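Carbohydrate deacetylase Agd3 (Neosartorya fumigata, PDB 6NWZ) probably removes N-acetyl groups from the fungal exopolysaccharide galactosaminogalactan, as a metal-dependent carbohydrate esterase required for biofilm formation. Local coordinates at residues Ala572-Glu575 against Thr576-Glu580; Tyr358-Thr361 against Val362-Gln366. All coordinates share one frame; numbering follows the deposited sequence.

Contact 1 of 2, residues Ala572-Glu575 against Thr576-Glu580; sequences AWVE and TIVQE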
ATOM      1  N   ALA A 572       4.493 -16.838  -9.275  1.00 28.60           N
ATOM      2  CA  ALA A 572       3.148 -17.289  -8.930  1.00 34.73           C
ATOM      3  C   ALA A 572       2.459 -16.321  -7.980  1.00 38.57           C
ATOM      4  O   ALA A 572       1.234 -16.151  -8.044  1.00 41.90           O
ATOM      5  CB  ALA A 572       3.199 -18.686  -8.310  1.00 22.48           C
ATOM      6  N   TRP A 573       3.220 -15.686  -7.090  1.00 35.84           N
ATOM      7  CA  TRP A 573       2.632 -14.701  -6.192  1.00 37.80           C
ATOM      8  C   TRP A 573       2.222 -13.451  -6.960  1.00 38.37           C
ATOM      9  O   TRP A 573       1.097 -12.960  -6.813  1.00 35.53           O
ATOM     10  CB  TRP A 573       3.619 -14.363  -5.070  1.00 31.71           C
ATOM     11  CG  TRP A 573       3.081 -13.400  -4.039  1.00 37.08           C
ATOM     12  CD1 TRP A 573       2.462 -13.721  -2.863  1.00 28.22           C
ATOM     13  CD2 TRP A 573       3.121 -11.967  -4.091  1.00 22.09           C
ATOM     14  NE1 TRP A 573       2.113 -12.580  -2.184  1.00 23.41           N
ATOM     15  CE2 TRP A 573       2.505 -11.489  -2.916  1.00 22.94           C
ATOM     16  CE3 TRP A 573       3.614 -11.042  -5.017  1.00 26.36           C
ATOM     17  CZ2 TRP A 573       2.371 -10.128  -2.642  1.00 34.29           C
ATOM     18  CZ3 TRP A 573       3.482  -9.689  -4.741  1.00 28.05           C
ATOM     19  CH2 TRP A 573       2.863  -9.246  -3.564  1.00 30.28           C
ATOM     20  N   VAL A 574       3.119 -12.936  -7.803  1.00 25.08           N
ATOM     21  CA  VAL A 574       2.813 -11.736  -8.577  1.00 25.76           C
ATOM     22  C   VAL A 574       1.649 -11.996  -9.528  1.00 33.94           C
ATOM     23  O   VAL A 574       0.745 -11.165  -9.664  1.00 42.11           O
ATOM     24  CB  VAL A 574       4.072 -11.249  -9.322  1.00 20.89           C
ATOM     25  CG1 VAL A 574       3.756 -10.033 -10.191  1.00 19.39           C
ATOM     26  CG2 VAL A 574       5.176 -10.924  -8.326  1.00 20.05           C
ATOM     27  N   GLU A 575       1.642 -13.155 -10.190  1.00 36.38           N
ATOM     28  CA  GLU A 575       0.519 -13.499 -11.057  1.00 38.82           C
ATOM     29  C   GLU A 575      -0.794 -13.490 -10.283  1.00 36.89           C
ATOM     30  O   GLU A 575      -1.805 -12.959 -10.756  1.00 38.96           O
ATOM     31  CB  GLU A 575       0.750 -14.864 -11.710  1.00 20.01           C
ATOM     32  CG  GLU A 575       1.826 -14.865 -12.785  1.00 37.37           C
ATOM     33  CD  GLU A 575       1.365 -14.226 -14.083  1.00 38.39           C
ATOM     34  OE1 GLU A 575       0.152 -13.964 -14.219  1.00 33.48           O
ATOM     35  OE2 GLU A 575       2.214 -13.990 -14.968  1.00 39.01           O
ATOM     36  N   THR A 576      -0.797 -14.069  -9.081  1.00 30.87           N
ATOM     37  CA  THR A 576      -2.013 -14.093  -8.276  1.00 32.18           C
ATOM     38  C   THR A 576      -2.454 -12.684  -7.907  1.00 36.76           C
ATOM     39  O   THR A 576      -3.638 -12.343  -8.011  1.00 40.77           O
ATOM     40  CB  THR A 576      -1.783 -14.933  -7.020  1.00 34.86           C
ATOM     41  OG1 THR A 576      -1.556 -16.296  -7.399  1.00 33.54           O
ATOM     42  CG2 THR A 576      -2.978 -14.842  -6.071  1.00 20.10           C
ATOM     43  N   ILE A 577      -1.506 -11.843  -7.500  1.00 31.04           N
ATOM     44  CA  ILE A 577      -1.848 -10.516  -7.002  1.00 23.00           C
ATOM     45  C   ILE A 577      -2.281  -9.605  -8.147  1.00 35.52           C
ATOM     46  O   ILE A 577      -3.295  -8.903  -8.048  1.00 30.14           O
ATOM     47  CB  ILE A 577      -0.661  -9.938  -6.210  1.00 23.09           C
ATOM     48  CG1 ILE A 577      -0.807 -10.267  -4.723  1.00 33.29           C
ATOM     49  CG2 ILE A 577      -0.524  -8.440  -6.420  1.00 24.58           C
ATOM     50  CD1 ILE A 577      -0.869 -11.753  -4.407  1.00 29.14           C
ATOM     51  N   VAL A 578      -1.542  -9.622  -9.260  1.00 30.30           N
ATOM     52  CA  VAL A 578      -1.835  -8.718 -10.369  1.00 30.24           C
ATOM     53  C   VAL A 578      -3.175  -9.056 -11.007  1.00 36.03           C
ATOM     54  O   VAL A 578      -3.979  -8.164 -11.308  1.00 35.42           O
ATOM     55  CB  VAL A 578      -0.699  -8.755 -11.406  1.00 27.70           C
ATOM     56  CG1 VAL A 578      -1.114  -8.001 -12.661  1.00 21.76           C
ATOM     57  CG2 VAL A 578       0.587  -8.177 -10.820  1.00 24.30           C
ATOM     58  N   GLN A 579      -3.439 -10.343 -11.233  1.00 25.96           N
ATOM     59  CA  GLN A 579      -4.681 -10.732 -11.891  1.00 22.77           C
ATOM     60  C   GLN A 579      -5.899 -10.385 -11.042  1.00 22.77           C
ATOM     61  O   GLN A 579      -6.936  -9.975 -11.576  1.00 44.06           O
ATOM     62  CB  GLN A 579      -4.654 -12.223 -12.221  1.00 19.00           C
ATOM     63  CG  GLN A 579      -3.604 -12.586 -13.261  1.00 24.94           C
ATOM     64  CD  GLN A 579      -3.634 -14.050 -13.637  1.00 28.39           C
ATOM     65  OE1 GLN A 579      -4.696 -14.669 -13.694  1.00 45.96           O
ATOM     66  NE2 GLN A 579      -2.461 -14.617 -13.893  1.00 28.95           N
ATOM     67  N   GLU A 580      -5.796 -10.534  -9.722  1.00 30.42           N
ATOM     68  CA  GLU A 580      -6.924 -10.184  -8.866  1.00 25.00           C
ATOM     69  C   GLU A 580      -7.138  -8.677  -8.827  1.00 37.84           C
ATOM     70  O   GLU A 580      -8.279  -8.203  -8.880  1.00 36.78           O
ATOM     71  CB  GLU A 580      -6.708 -10.727  -7.457  1.00 18.47           C
ATOM     72  CG  GLU A 580      -7.895 -10.492  -6.540  1.00 25.69           C
ATOM     73  CD  GLU A 580      -9.116 -11.308  -6.932  1.00 34.37           C
ATOM     74  OE1 GLU A 580      -8.998 -12.224  -7.777  1.00 50.23           O
ATOM     75  OE2 GLU A 580     -10.199 -11.034  -6.383  1.00 41.01           O
TER
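Between Ala572-Glu575 and Thr576-Glu580 the backbone makes successive i to i+4 helical bonds, Ile577 N donating to Trp573 O at 2.9 Å and Val578 N to Val574 O at 2.8 Å. Trp573 and Ile577 carry the apolar side of this turn. With CG anti to its own N (chi1 -177°), the indole stands so that Ile577 CD1 lies over one face, a CH-pi contact 3.8 Å from the centroid of the five-membered ring. A broad ring with one polar atom suits this buried place: Phe545 meets it edge-to-face, and NE1 is satisfied by Glu527. A zinc ion lies about 7 Å from the tryptophan side chain. Helix 569-584 is sandwiched, with helix 520-536 against Trp573 and Ile577 and helix 275-289 against Val574 and Val578. Those two valines stand side by side, CG1 of Val574 3.7 Å from CG2 of Val578. Thr576 turns its hydroxyl back to the helix, and OG1 donates to Ala572 O at 2.9 Å, a carbonyl that also accepts from Thr576 N. Glu575 is bent at chi2 (-75°), and Gln579 NE2 donates a hydrogen bond to its OE1 at 2.7 Å, nearly along the C-O axis. Carboxylate and amide planes are turned 80° apart. A glutamate can be buried here because both oxygens meet donors: Lys291 NZ forms a salt bridge with OE1, Trp284 NE1 a hydrogen bond with OE2.

Contact 2 of 2, residues Tyr358-Thr361 against Val362-Gln366; sequences YDWT and VACTQ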
ATOM      1  N   TYR A 358      38.019  -2.072  -0.832  1.00 54.31           N
ATOM      2  CA  TYR A 358      37.672  -2.913  -1.971  1.00 54.57           C
ATOM      3  C   TYR A 358      38.792  -2.886  -3.001  1.00 60.20           C
ATOM      4  O   TYR A 358      39.119  -1.828  -3.545  1.00 62.92           O
ATOM      5  CB  TYR A 358      36.360  -2.444  -2.600  1.00 42.17           C
ATOM      6  CG  TYR A 358      35.877  -3.356  -3.707  1.00 49.29           C
ATOM      7  CD1 TYR A 358      36.319  -3.192  -5.013  1.00 41.28           C
ATOM      8  CD2 TYR A 358      34.988  -4.393  -3.444  1.00 58.58           C
ATOM      9  CE1 TYR A 358      35.891  -4.027  -6.024  1.00 48.86           C
ATOM     10  CE2 TYR A 358      34.551  -5.234  -4.452  1.00 50.12           C
ATOM     11  CZ  TYR A 358      35.008  -5.046  -5.741  1.00 54.56           C
ATOM     12  OH  TYR A 358      34.583  -5.876  -6.755  1.00 61.99           O
ATOM     13  N   ASP A 359      39.381  -4.059  -3.266  1.00 51.11           N
ATOM     14  CA  ASP A 359      40.572  -4.137  -4.105  1.00 50.93           C
ATOM     15  C   ASP A 359      40.532  -5.330  -5.051  1.00 51.72           C
ATOM     16  O   ASP A 359      41.581  -5.887  -5.390  1.00 59.50           O
ATOM     17  CB  ASP A 359      41.841  -4.204  -3.250  1.00 52.09           C
ATOM     18  CG  ASP A 359      41.785  -5.303  -2.194  1.00 77.07           C
ATOM     19  OD1 ASP A 359      40.969  -6.243  -2.325  1.00 78.69           O
ATOM     20  OD2 ASP A 359      42.562  -5.218  -1.217  1.00 84.53           O
ATOM     21  N   TRP A 360      39.347  -5.739  -5.484  1.00 49.81           N
ATOM     22  CA  TRP A 360      39.235  -6.890  -6.367  1.00 46.17           C
ATOM     23  C   TRP A 360      39.206  -6.448  -7.824  1.00 54.55           C
ATOM     24  O   TRP A 360      38.738  -5.355  -8.157  1.00 63.53           O
ATOM     25  CB  TRP A 360      37.988  -7.712  -6.033  1.00 44.83           C
ATOM     26  CG  TRP A 360      38.149  -8.544  -4.793  1.00 48.67           C
ATOM     27  CD1 TRP A 360      38.748  -9.769  -4.700  1.00 52.22           C
ATOM     28  CD2 TRP A 360      37.714  -8.210  -3.467  1.00 49.17           C
ATOM     29  NE1 TRP A 360      38.710 -10.217  -3.401  1.00 45.62           N
ATOM     30  CE2 TRP A 360      38.080  -9.280  -2.625  1.00 47.96           C
ATOM     31  CE3 TRP A 360      37.050  -7.111  -2.911  1.00 46.12           C
ATOM     32  CZ2 TRP A 360      37.804  -9.283  -1.258  1.00 44.93           C
ATOM     33  CZ3 TRP A 360      36.775  -7.117  -1.552  1.00 50.50           C
ATOM     34  CH2 TRP A 360      37.154  -8.196  -0.742  1.00 52.78           C
ATOM     35  N   THR A 361      39.722  -7.313  -8.691  1.00 53.72           N
ATOM     36  CA  THR A 361      39.845  -7.016 -10.108  1.00 46.18           C
ATOM     37  C   THR A 361      38.498  -7.117 -10.812  1.00 50.68           C
ATOM     38  O   THR A 361      37.615  -7.877 -10.405  1.00 57.31           O
ATOM     39  CB  THR A 361      40.831  -7.983 -10.763  1.00 48.41           C
ATOM     40  OG1 THR A 361      42.010  -8.068  -9.956  1.00 52.98           O
ATOM     41  CG2 THR A 361      41.214  -7.509 -12.160  1.00 61.38           C
ATOM     42  N   VAL A 362      38.346  -6.329 -11.879  1.00 47.86           N
ATOM     43  CA  VAL A 362      37.214  -6.519 -12.781  1.00 43.25           C
ATOM     44  C   VAL A 362      37.220  -7.934 -13.339  1.00 45.70           C
ATOM     45  O   VAL A 362      36.178  -8.600 -13.393  1.00 48.79           O
ATOM     46  CB  VAL A 362      37.238  -5.465 -13.903  1.00 38.76           C
ATOM     47  CG1 VAL A 362      36.270  -5.848 -15.007  1.00 37.71           C
ATOM     48  CG2 VAL A 362      36.885  -4.098 -13.350  1.00 38.75           C
ATOM     49  N   ALA A 363      38.396  -8.423 -13.749  1.00 57.14           N
ATOM     50  CA  ALA A 363      38.503  -9.788 -14.256  1.00 43.43           C
ATOM     51  C   ALA A 363      38.083 -10.813 -13.211  1.00 42.39           C
ATOM     52  O   ALA A 363      37.518 -11.855 -13.557  1.00 45.31           O
ATOM     53  CB  ALA A 363      39.930 -10.067 -14.724  1.00 41.16           C
ATOM     54  N   CYS A 364      38.354 -10.538 -11.932  1.00 48.56           N
ATOM     55  CA  CYS A 364      37.855 -11.402 -10.867  1.00 39.49           C
ATOM     56  C   CYS A 364      36.335 -11.492 -10.898  1.00 49.64           C
ATOM     57  O   CYS A 364      35.767 -12.590 -10.919  1.00 51.24           O
ATOM     58  CB  CYS A 364      38.319 -10.888  -9.505  1.00 41.51           C
ATOM     59  SG  CYS A 364      37.313 -11.512  -8.135  1.00 56.23           S
ATOM     60  N   THR A 365      35.657 -10.340 -10.897  1.00 45.42           N
ATOM     61  CA  THR A 365      34.198 -10.336 -10.854  1.00 47.63           C
ATOM     62  C   THR A 365      33.595 -11.004 -12.084  1.00 47.37           C
ATOM     63  O   THR A 365      32.535 -11.633 -11.987  1.00 49.07           O
ATOM     64  CB  THR A 365      33.675  -8.902 -10.723  1.00 39.61           C
ATOM     65  OG1 THR A 365      33.982  -8.164 -11.911  1.00 39.10           O
ATOM     66  CG2 THR A 365      34.303  -8.209  -9.522  1.00 38.98           C
ATOM     67  N   GLN A 366      34.256 -10.895 -13.239  1.00 38.96           N
ATOM     68  CA  GLN A 366      33.735 -11.458 -14.479  1.00 39.35           C
ATOM     69  C   GLN A 366      33.722 -12.985 -14.493  1.00 43.47           C
ATOM     70  O   GLN A 366      33.053 -13.565 -15.356  1.00 39.77           O
ATOM     71  CB  GLN A 366      34.546 -10.941 -15.670  1.00 47.62           C
ATOM     72  CG  GLN A 366      34.477  -9.437 -15.875  1.00 55.16           C
ATOM     73  CD  GLN A 366      33.119  -8.968 -16.355  1.00 68.51           C
ATOM     74  OE1 GLN A 366      32.340  -9.744 -16.906  1.00 65.28           O
ATOM     75  NE2 GLN A 366      32.827  -7.688 -16.148  1.00 86.32           N
TER
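Thr361 and Thr365 join across the first turn of helix 362-366, where Thr361 holds the N-cap position and its O accepts from Thr365 N at 3.2 Å. The Thr361 side chain makes no capping bond, and the link is carried by the backbone. The packed side faces helices 306-313 and 400-417. There Cys364, with SG anti to its N (chi1 160°), sends its sulfur back toward the preceding loop, 4.1 Å from Trp360 CD1. This sulfur-aromatic approach is oblique to the indole, and the same sulfur forms a disulfide with Cys323. Trp360 suits the buried position because its large ring can pack on Ile310 and Phe409 while NE1 bonds to Gly326 O. The para hydroxyl of Tyr358 carries the side chain across to Thr365, OH lying 3.6 Å from CG2; that hydroxyl is hydrogen-bonded to Gln416.

The other side is looser and open to solvent. Here the small side chains of Thr361 and Ala363 meet with CG2 and CB 3.8 Å apart. Back on the buried side, Thr365 holds OG1 between its N and carbonyl carbon (chi1 66°), from where OG1 donates to Val362 O at 2.7 Å, the carbonyl that also accepts from Gln366 N.

How the contacts relate
Both contacts are local and belong to the deacetylase domain, but their centres lie 39 Å apart and they share no helix or strand. Contact 1 is a buried stretch within one long helix, its centre about 15 Å from the centre of the chain; contact 2, with its centre about 40 Å from that point, is a loop running into a short helix, partly exposed and away from the zinc sites. The inner contact combines apolar packing with a buried carboxylate that has charged and polar partners, in a setting close to zinc. In the outer one an N-terminal helical turn, partly open to solvent, is tied covalently to Cys323, just after helix 317-321.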